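PDB 5HSM: HTH-type transcriptional repressor Rv2887 from Mycobacterium tuberculosis, which binds promoter DNA as a homodimer to repress genes including the methyltransferase gene Rv0560c, and also binds salicylate, para-aminosalicylic acid and gemfibrozil. Local coordinates for residues C61-S66 against R126-V131; V40-V45 against L54-F59; R92-E95 against A99-R102; L71-L76 against Q85-V90. One frame throughout, in Å; residues are numbered along the deposited sequence.

How the interactions relate
Helix 56-67 ties the set together. It supplies a segment to interactions 1 and 2, whose centres are 11 Å apart and which meet where E128 OE2 packs 3.4 Å from F59 CZ. Its C61 faces the other way, with C61 SG 3.8 Å from L94 CD1 of interaction 3 and 3.8 Å from M87 SD of interaction 4. Interactions 3 and 4 share helix 84-96, their centres 11 Å apart. Salicylate is bound by R63, which lies within interaction 1, and by D135, whose side chain is about 6 Å from that of V45 in interaction 2. The side chain of L76 in interaction 4 is about 9 Å from that of R63.

Interaction 1 of 4, residues C61-S66 against R126-V131; sequences CLRMLS and RAEAVV
R63 lays its guanidinium group over the carboxylate of E128, the two flat groups stacked with only 13° between their planes. The contact joins the two parts of a MarR subunit: helix 56-67, which opens the winged helix-turn-helix domain, and helix 118-139, the long helix that leads from that domain to the dimerization region. E128 OE2 sits 3.1 Å above the R63 guanidinium plane, offset toward its rim, and is 3.2 Å from R63 NE. The ion pair is purely electrostatic: the oxygen stands over the flat face, where none of the N-H bonds aims. The other oxygen, E128 OE1, is 3.6 Å from R63 NH2, while E128 CD lies 3.4 Å from R63 CZ, which makes this an offset stack. Both side chains leave with CG anti to the backbone N and then bend at chi2; for E128 that second torsion is 68° and turns the carboxylate flat against the arginine's face.

The edge of the guanidinium is used separately: R63 NH2 forms a salt bridge with D27 of the second subunit. E128 OE1 in turn pairs with R132 of its own helix, a charge that would offset the close approach of that same D27. R63 is an experimentally established salicylate-binding residue, and here it takes part in both the interhelix stack and the subunit interface. One turn on, S66 OG donates a 2.8 Å hydrogen bond to R63 O, from 25° out of the carbonyl plane.

Interaction 2 of 4, residues V40-V45 against L54-F59; sequences VLRPEV and LTLPEF
L56 projects from the start of helix 56-67 against R42 and V45 of helix 29-49, where the winged helix-turn-helix domain of the MarR fold leans on the N-terminal helix. The segment begins with L54, still in the loop, whose side chain turns to L94 and A127 instead. T55 follows as the N-cap: T55 OG1 accepts from E58 N at 3.2 Å, and T55 N donates back to E58 OE1 at 3.0 Å, completing a capping box that fixes the first turn.

L56 then makes the crossing, its two methyls dividing the work. L56 CD1 meets V45 CG1 at 3.5 Å, the two side chains running at about a right angle. L56 CD2 packs 3.6 Å from R42 CG and also lies over the centre of one face of the R42 guanidinium, 4.0 Å from its plane. The R42 chain is extended from CG to NE, and a chi4 of -61° turns the flat group broadside to the leucine methyl. The exposed R42 thus borders an otherwise buried apolar contact, while A25 of the second subunit packs on L56 as well.

Past E58, which leans on V90 and K93, comes F59. Its ring reaches toward helix 118-139, placing F59 CD1 3.5 Å from A127 CB.

Interaction 3 of 4, residues R92-E95 against A99-R102; sequences RKLE and AVAR
L94 and V100 approach each other obliquely, the V100 CG2 methyl lying 3.6 Å from L94 CB and 4.0 Å from L94 CD1. The valine's other methyl serves E95: V100 CG1, anti to the backbone N at a chi1 of 161°, packs 3.7 Å from E95 CG. V100 therefore straddles two successive residues of the helix, one branch to each. Of the E95 side chain, the aliphatic part does the packing, and the chain runs on extended to a carboxylate in a salt bridge with R92, whose hydrogen bond is weak.

In the winged helix-turn-helix fold this is the place where the recognition helix, 84-96, ends and the chain doubles back into the wing. One carbonyl carries that turn: L94 O accepts from A99 N at 3.0 Å, nearly in line with the C=O bond, and from V100 N at 3.3 Å, which comes in 66° out of the carbonyl plane. Two donors thus share one oxygen without competing for the same direction. Beyond the turn, A99 and A101 make backbone hydrogen bonds with T117 and T115, and L65 of helix 56-67 packs on V100. The backbone also closes up at E95, where E95 CA makes a C-H...O contact of 3.4 Å with V100 O.

Interaction 4 of 4, residues L71-L76 against Q85-V90; sequences LSSAEL and QAMNTV
S73 OG donates a hydrogen bond to N88 OD1; the modelled separation of 2.5 Å is unusually short, and its exact length should not be pressed. The hydroxyl comes to the amide oxygen from above its carbonyl plane, 42° out of it, and so misses the lone-pair directions. The serine reaches across because its OG stands anti to the backbone N (chi1 179°), while the exposed N88 swings its amide end toward S73.

Beside this polar link, the rest is mostly buried contact of M87 with L76 and with backbone carbonyls. M87 folds its side chain, bent at both chi2 and chi3, against S73 and L76. M87 CG is 3.6 Å from S73 O and 3.8 Å from L76 CB; farther out, M87 SD lies 4.0 Å from L76 CB and M87 CE ends 3.6 Å from L76 O. The methionine thus runs along the carbonyl side of the first turn of helix 73-79, touching backbone oxygens with carbon atoms.

The two helices are the helix-turn-helix pair of the winged domain, helix 84-96 corresponding to the recognition helix of MarR proteins. L91 of that helix also packs on S73 and L76, and C61 of helix 56-67 packs on M87 as well.

The start of helix 73-79 is fastened by a capping box. S72 N donates to E75 OE2 at 3.0 Å, from above the carboxylate plane, and E75 N returns a weak bond to S72 OG. In the other helix, Q85 O accepts from T89 OG1 and T89 N on opposite faces of its carbonyl plane.

Interaction 1 of 4, residues C61-S66 against R126-V131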
# COMPACT_ATOMS: atom_id res chain seq x y z
N CYS A 61 -10.08 -1.08 -10.99
CA CYS A 61 -10.25 -0.63 -12.37
C CYS A 61 -11.72 -0.32 -12.70
O CYS A 61 -12.05 0.76 -13.22
CB CYS A 61 -9.72 -1.68 -13.34
SG CYS A 61 -9.95 -1.29 -15.10
N LEU A 62 -12.60 -1.28 -12.42
CA LEU A 62 -14.04 -1.11 -12.59
C LEU A 62 -14.58 0.18 -11.95
O LEU A 62 -15.32 0.94 -12.57
CB LEU A 62 -14.75 -2.34 -12.00
CG LEU A 62 -16.19 -2.67 -12.36
CD1 LEU A 62 -16.32 -2.94 -13.85
CD2 LEU A 62 -16.65 -3.88 -11.56
N ARG A 63 -14.18 0.42 -10.70
CA ARG A 63 -14.66 1.59 -9.97
C ARG A 63 -14.14 2.88 -10.61
O ARG A 63 -14.89 3.87 -10.76
CB ARG A 63 -14.23 1.50 -8.50
CG ARG A 63 -14.72 2.66 -7.67
CD ARG A 63 -14.99 2.24 -6.25
NE ARG A 63 -15.63 3.31 -5.48
CZ ARG A 63 -16.92 3.63 -5.57
NH1 ARG A 63 -17.72 2.97 -6.40
NH2 ARG A 63 -17.40 4.61 -4.82
N MET A 64 -12.87 2.87 -11.01
CA MET A 64 -12.28 4.04 -11.67
C MET A 64 -13.01 4.38 -12.97
O MET A 64 -13.29 5.55 -13.26
CB MET A 64 -10.80 3.80 -11.96
CG MET A 64 -9.91 3.89 -10.74
SD MET A 64 -8.17 3.96 -11.17
CE MET A 64 -7.91 2.34 -11.88
N LEU A 65 -13.32 3.35 -13.75
CA LEU A 65 -14.06 3.54 -14.99
C LEU A 65 -15.53 3.92 -14.79
O LEU A 65 -16.13 4.60 -15.64
CB LEU A 65 -13.97 2.28 -15.85
CG LEU A 65 -12.66 2.16 -16.63
CD1 LEU A 65 -12.63 0.84 -17.39
CD2 LEU A 65 -12.53 3.33 -17.59
N SER A 66 -16.13 3.50 -13.69
CA SER A 66 -17.50 3.93 -13.43
C SER A 66 -17.49 5.41 -13.06
O SER A 66 -18.44 6.14 -13.35
CB SER A 66 -18.16 3.11 -12.33
OG SER A 66 -17.59 3.42 -11.08
N ARG A 126 -22.78 -3.17 -7.38
CA ARG A 126 -22.90 -4.31 -6.48
C ARG A 126 -21.59 -4.54 -5.71
O ARG A 126 -21.59 -4.82 -4.50
CB ARG A 126 -23.29 -5.57 -7.24
CG ARG A 126 -24.50 -6.29 -6.66
CD ARG A 126 -25.78 -5.94 -7.41
NE ARG A 126 -25.83 -6.53 -8.75
CZ ARG A 126 -26.84 -6.38 -9.61
NH1 ARG A 126 -27.90 -5.66 -9.28
NH2 ARG A 126 -26.78 -6.95 -10.81
N ALA A 127 -20.47 -4.41 -6.42
CA ALA A 127 -19.15 -4.65 -5.84
C ALA A 127 -18.82 -3.59 -4.79
O ALA A 127 -18.27 -3.90 -3.72
CB ALA A 127 -18.10 -4.68 -6.93
N GLU A 128 -19.14 -2.33 -5.08
CA GLU A 128 -18.89 -1.29 -4.09
C GLU A 128 -19.66 -1.63 -2.82
O GLU A 128 -19.14 -1.51 -1.70
CB GLU A 128 -19.27 0.10 -4.62
CG GLU A 128 -19.22 1.20 -3.56
CD GLU A 128 -17.82 1.53 -3.04
OE1 GLU A 128 -17.74 2.31 -2.06
OE2 GLU A 128 -16.80 1.04 -3.58
N ALA A 129 -20.90 -2.09 -2.99
CA ALA A 129 -21.70 -2.48 -1.83
C ALA A 129 -21.05 -3.60 -1.00
O ALA A 129 -20.97 -3.51 0.24
CB ALA A 129 -23.10 -2.89 -2.28
N VAL A 130 -20.58 -4.67 -1.66
CA VAL A 130 -19.97 -5.75 -0.86
C VAL A 130 -18.66 -5.30 -0.20
O VAL A 130 -18.31 -5.79 0.88
CB VAL A 130 -19.72 -7.05 -1.69
CG1 VAL A 130 -20.96 -7.41 -2.53
CG2 VAL A 130 -18.48 -6.95 -2.53
N VAL A 131 -17.94 -4.37 -0.82
CA VAL A 131 -16.71 -3.86 -0.19
C VAL A 131 -17.04 -3.03 1.06
O VAL A 131 -16.38 -3.16 2.10
CB VAL A 131 -15.89 -3.04 -1.20
CG1 VAL A 131 -14.73 -2.33 -0.51
CG2 VAL A 131 -15.36 -3.96 -2.30

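Interaction 2 of 4, residues V40-V45 against L54-F59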
# COMPACT_ATOMS: atom_id res chain seq x y z
N VAL A 40 -5.36 -7.72 7.21
CA VAL A 40 -6.66 -8.35 7.48
C VAL A 40 -7.74 -7.83 6.52
O VAL A 40 -8.56 -8.60 5.99
CB VAL A 40 -7.09 -8.12 8.95
CG1 VAL A 40 -8.58 -8.40 9.15
CG2 VAL A 40 -6.23 -8.98 9.88
N LEU A 41 -7.73 -6.52 6.29
CA LEU A 41 -8.74 -5.89 5.44
C LEU A 41 -8.65 -6.32 3.99
O LEU A 41 -9.67 -6.51 3.33
CB LEU A 41 -8.63 -4.36 5.52
CG LEU A 41 -9.74 -3.56 4.84
CD1 LEU A 41 -11.11 -3.99 5.36
CD2 LEU A 41 -9.54 -2.07 5.08
N ARG A 42 -7.43 -6.47 3.48
CA ARG A 42 -7.27 -6.82 2.07
C ARG A 42 -7.86 -8.21 1.75
O ARG A 42 -8.63 -8.34 0.79
CB ARG A 42 -5.80 -6.76 1.65
CG ARG A 42 -5.62 -6.72 0.15
CD ARG A 42 -4.22 -7.14 -0.27
NE ARG A 42 -4.16 -7.46 -1.70
CZ ARG A 42 -4.86 -8.43 -2.31
NH1 ARG A 42 -5.67 -9.22 -1.63
NH2 ARG A 42 -4.72 -8.61 -3.62
N PRO A 43 -7.54 -9.23 2.55
CA PRO A 43 -8.20 -10.52 2.30
C PRO A 43 -9.70 -10.48 2.52
O PRO A 43 -10.41 -11.22 1.85
CB PRO A 43 -7.56 -11.47 3.31
CG PRO A 43 -6.29 -10.84 3.69
CD PRO A 43 -6.47 -9.37 3.56
N GLU A 44 -10.18 -9.69 3.47
CA GLU A 44 -11.63 -9.60 3.70
C GLU A 44 -12.32 -9.05 2.44
O GLU A 44 -13.36 -9.58 1.99
CB GLU A 44 -11.94 -8.71 4.91
CG GLU A 44 -13.42 -8.66 5.32
CD GLU A 44 -13.82 -9.78 6.26
OE1 GLU A 44 -12.92 -10.46 6.81
OE2 GLU A 44 -15.04 -9.98 6.46
N VAL A 45 -11.75 -8.00 1.87
CA VAL A 45 -12.28 -7.39 0.65
C VAL A 45 -12.18 -8.33 -0.55
O VAL A 45 -13.15 -8.52 -1.29
CB VAL A 45 -11.57 -6.05 0.36
CG1 VAL A 45 -11.98 -5.51 -0.99
CG2 VAL A 45 -11.94 -5.04 1.44
N LEU A 54 -14.61 -11.10 -9.22
CA LEU A 54 -13.67 -9.98 -9.27
C LEU A 54 -12.50 -10.17 -8.34
O LEU A 54 -12.67 -10.62 -7.20
CB LEU A 54 -14.38 -8.67 -8.89
CG LEU A 54 -15.43 -8.11 -9.83
CD1 LEU A 54 -16.14 -6.98 -9.16
CD2 LEU A 54 -14.73 -7.62 -11.07
N THR A 55 -11.31 -9.83 -8.82
CA THR A 55 -10.16 -9.63 -7.96
C THR A 55 -10.15 -8.20 -7.48
O THR A 55 -10.86 -7.35 -8.00
CB THR A 55 -8.84 -9.92 -8.68
OG1 THR A 55 -8.65 -8.94 -9.71
CG2 THR A 55 -8.87 -11.31 -9.31
N LEU A 56 -9.32 -7.91 -6.49
CA LEU A 56 -9.21 -6.54 -6.01
C LEU A 56 -8.76 -5.55 -7.11
O LEU A 56 -9.37 -4.49 -7.27
CB LEU A 56 -8.28 -6.50 -4.79
CG LEU A 56 -8.33 -5.26 -3.92
CD1 LEU A 56 -9.76 -4.92 -3.64
CD2 LEU A 56 -7.60 -5.51 -2.61
N PRO A 57 -7.70 -5.88 -7.88
CA PRO A 57 -7.32 -4.93 -8.94
C PRO A 57 -8.40 -4.72 -10.02
O PRO A 57 -8.59 -3.61 -10.54
CB PRO A 57 -6.07 -5.57 -9.55
CG PRO A 57 -5.53 -6.43 -8.46
CD PRO A 57 -6.72 -6.98 -7.76
N GLU A 58 -9.13 -5.79 -10.34
CA GLU A 58 -10.26 -5.69 -11.26
C GLU A 58 -11.32 -4.75 -10.72
O GLU A 58 -11.85 -3.90 -11.45
CB GLU A 58 -10.86 -7.07 -11.54
CG GLU A 58 -9.98 -7.90 -12.46
CD GLU A 58 -10.33 -9.38 -12.47
OE1 GLU A 58 -11.32 -9.78 -11.82
OE2 GLU A 58 -9.60 -10.15 -13.14
N PHE A 59 -11.64 -4.89 -9.44
CA PHE A 59 -12.60 -3.98 -8.82
C PHE A 59 -12.12 -2.53 -8.86
O PHE A 59 -12.88 -1.63 -9.17
CB PHE A 59 -12.89 -4.37 -7.38
CG PHE A 59 -13.69 -3.34 -6.66
CD1 PHE A 59 -14.98 -3.05 -7.06
CD2 PHE A 59 -13.14 -2.63 -5.61
CE1 PHE A 59 -15.72 -2.07 -6.41
CE2 PHE A 59 -13.86 -1.65 -4.96
CZ PHE A 59 -15.16 -1.38 -5.35

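Interaction 3 of 4, residues R92-E95 against A99-R102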
# COMPACT_ATOMS: atom_id res chain seq x y z
N ARG A 92 -8.38 -6.71 -19.82
CA ARG A 92 -8.71 -7.87 -20.64
C ARG A 92 -9.64 -8.81 -19.88
O ARG A 92 -10.66 -9.24 -20.41
CB ARG A 92 -7.44 -8.62 -21.07
CG ARG A 92 -7.70 -9.87 -21.91
CD ARG A 92 -8.49 -9.55 -23.17
NE ARG A 92 -8.72 -10.73 -23.99
CZ ARG A 92 -9.63 -10.80 -24.97
NH1 ARG A 92 -10.40 -9.75 -25.24
NH2 ARG A 92 -9.77 -11.91 -25.67
N LYS A 93 -9.30 -9.10 -18.63
CA LYS A 93 -10.17 -9.98 -17.84
C LYS A 93 -11.56 -9.37 -17.63
O LYS A 93 -12.56 -10.10 -17.65
CB LYS A 93 -9.52 -10.30 -16.49
CG LYS A 93 -8.40 -11.32 -16.61
CD LYS A 93 -7.52 -11.33 -15.38
CE LYS A 93 -6.23 -12.11 -15.64
NZ LYS A 93 -6.36 -13.02 -16.81
N LEU A 94 -11.64 -8.05 -17.48
CA LEU A 94 -12.94 -7.40 -17.34
C LEU A 94 -13.74 -7.43 -18.65
O LEU A 94 -14.97 -7.56 -18.63
CB LEU A 94 -12.79 -5.97 -16.85
CG LEU A 94 -12.42 -5.82 -15.37
CD1 LEU A 94 -12.11 -4.36 -15.04
CD2 LEU A 94 -13.55 -6.31 -14.51
N GLU A 95 -13.05 -7.31 -19.79
CA GLU A 95 -13.72 -7.44 -21.08
C GLU A 95 -14.28 -8.84 -21.20
O GLU A 95 -15.42 -9.04 -21.62
CB GLU A 95 -12.76 -7.15 -22.24
CG GLU A 95 -12.27 -5.72 -22.32
CD GLU A 95 -11.06 -5.57 -23.23
OE1 GLU A 95 -10.75 -6.54 -23.96
OE2 GLU A 95 -10.41 -4.50 -23.20
N ALA A 99 -17.91 -6.89 -18.66
CA ALA A 99 -18.08 -5.72 -17.80
C ALA A 99 -17.48 -4.46 -18.42
O ALA A 99 -17.95 -3.35 -18.20
CB ALA A 99 -17.44 -5.99 -16.44
N VAL A 100 -16.41 -4.66 -19.19
CA VAL A 100 -15.75 -3.57 -19.90
C VAL A 100 -15.97 -3.76 -21.39
O VAL A 100 -15.80 -4.87 -21.91
CB VAL A 100 -14.24 -3.51 -19.56
CG1 VAL A 100 -13.47 -2.72 -20.61
CG2 VAL A 100 -14.04 -2.91 -18.17
N ALA A 101 -16.37 -2.69 -22.09
CA ALA A 101 -16.74 -2.80 -23.50
C ALA A 101 -15.54 -3.11 -24.39
O ALA A 101 -14.40 -2.78 -24.04
CB ALA A 101 -17.44 -1.52 -23.96
N ARG A 102 -15.78 -3.75 -25.52
CA ARG A 102 -14.70 -4.15 -26.43
C ARG A 102 -14.05 -2.93 -27.07
O ARG A 102 -14.72 -2.09 -27.64
CB ARG A 102 -15.24 -5.12 -27.49
CG ARG A 102 -15.68 -6.44 -26.91
CD ARG A 102 -14.48 -7.19 -26.37
NE ARG A 102 -14.87 -8.48 -25.82
CZ ARG A 102 -15.01 -9.58 -26.54
NH1 ARG A 102 -14.78 -9.56 -27.85
NH2 ARG A 102 -15.38 -10.71 -25.96

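Interaction 4 of 4, residues L71-L76 against Q85-V90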
# COMPACT_ATOMS: atom_id res chain seq x y z
N LEU A 71 -11.39 6.78 -19.74
CA LEU A 71 -9.98 6.80 -19.37
C LEU A 71 -9.21 5.73 -20.12
O LEU A 71 -9.71 4.63 -20.30
CB LEU A 71 -9.79 6.58 -17.87
CG LEU A 71 -10.14 7.73 -16.94
CD1 LEU A 71 -9.67 7.40 -15.53
CD2 LEU A 71 -9.53 9.02 -17.44
N SER A 72 -7.99 6.05 -20.55
CA SER A 72 -7.16 5.06 -21.21
C SER A 72 -6.49 4.14 -20.20
O SER A 72 -6.44 4.43 -19.01
CB SER A 72 -6.09 5.73 -22.07
OG SER A 72 -5.15 6.41 -21.26
N SER A 73 -5.97 3.02 -20.70
CA SER A 73 -5.29 2.05 -19.86
C SER A 73 -4.12 2.69 -19.12
O SER A 73 -3.91 2.42 -17.95
CB SER A 73 -4.79 0.88 -20.71
OG SER A 73 -4.09 -0.05 -19.90
N ALA A 74 -3.37 3.55 -19.80
CA ALA A 74 -2.22 4.19 -19.17
C ALA A 74 -2.68 5.08 -18.03
O ALA A 74 -2.08 5.11 -16.95
CB ALA A 74 -1.43 5.00 -20.20
N GLU A 75 -3.76 5.80 -18.28
CA GLU A 75 -4.31 6.69 -17.26
C GLU A 75 -4.72 5.93 -16.01
O GLU A 75 -4.42 6.32 -14.87
CB GLU A 75 -5.51 7.47 -17.83
CG GLU A 75 -5.04 8.45 -18.91
CD GLU A 75 -6.11 8.96 -19.85
OE1 GLU A 75 -5.71 9.61 -20.83
OE2 GLU A 75 -7.31 8.77 -19.58
N LEU A 76 -5.47 4.86 -16.24
CA LEU A 76 -5.91 3.96 -15.18
C LEU A 76 -4.72 3.39 -14.41
O LEU A 76 -4.75 3.31 -13.18
CB LEU A 76 -6.74 2.82 -15.78
CG LEU A 76 -8.08 3.22 -16.38
CD1 LEU A 76 -8.56 2.13 -17.33
CD2 LEU A 76 -9.10 3.44 -15.26
N GLN A 85 1.06 -2.67 -18.23
CA GLN A 85 0.88 -4.06 -18.61
C GLN A 85 -0.13 -4.76 -17.69
O GLN A 85 -1.02 -5.49 -18.16
CB GLN A 85 2.22 -4.80 -18.60
CG GLN A 85 3.23 -4.30 -19.64
CD GLN A 85 4.02 -3.08 -19.18
OE1 GLN A 85 3.83 -2.58 -18.07
NE2 GLN A 85 4.91 -2.59 -20.04
N ALA A 86 0.02 -4.53 -16.39
CA ALA A 86 -0.87 -5.11 -15.40
C ALA A 86 -2.29 -4.58 -15.58
O ALA A 86 -3.28 -5.32 -15.44
CB ALA A 86 -0.37 -4.83 -14.00
N MET A 87 -2.40 -3.29 -15.89
CA MET A 87 -3.72 -2.71 -16.12
C MET A 87 -4.34 -3.29 -17.39
O MET A 87 -5.53 -3.56 -17.42
CB MET A 87 -3.66 -1.19 -16.21
CG MET A 87 -5.03 -0.54 -16.32
SD MET A 87 -6.11 -1.04 -14.96
CE MET A 87 -5.30 -0.23 -13.58
N ASN A 88 -3.53 -3.48 -18.43
CA ASN A 88 -4.01 -4.10 -19.66
C ASN A 88 -4.57 -5.48 -19.37
O ASN A 88 -5.63 -5.85 -19.89
CB ASN A 88 -2.89 -4.21 -20.70
CG ASN A 88 -2.53 -2.87 -21.32
OD1 ASN A 88 -3.35 -1.96 -21.36
ND2 ASN A 88 -1.31 -2.76 -21.81
N THR A 89 -3.87 -6.25 -18.54
CA THR A 89 -4.36 -7.56 -18.13
C THR A 89 -5.70 -7.48 -17.40
O THR A 89 -6.64 -8.23 -17.69
CB THR A 89 -3.34 -8.27 -17.24
OG1 THR A 89 -2.14 -8.50 -17.98
CG2 THR A 89 -3.89 -9.61 -16.74
N VAL A 90 -5.79 -6.56 -16.44
CA VAL A 90 -7.02 -6.36 -15.68
C VAL A 90 -8.18 -6.02 -16.62
O VAL A 90 -9.28 -6.58 -16.52
CB VAL A 90 -6.84 -5.24 -14.63
CG1 VAL A 90 -8.18 -4.80 -14.09
CG2 VAL A 90 -5.94 -5.72 -13.49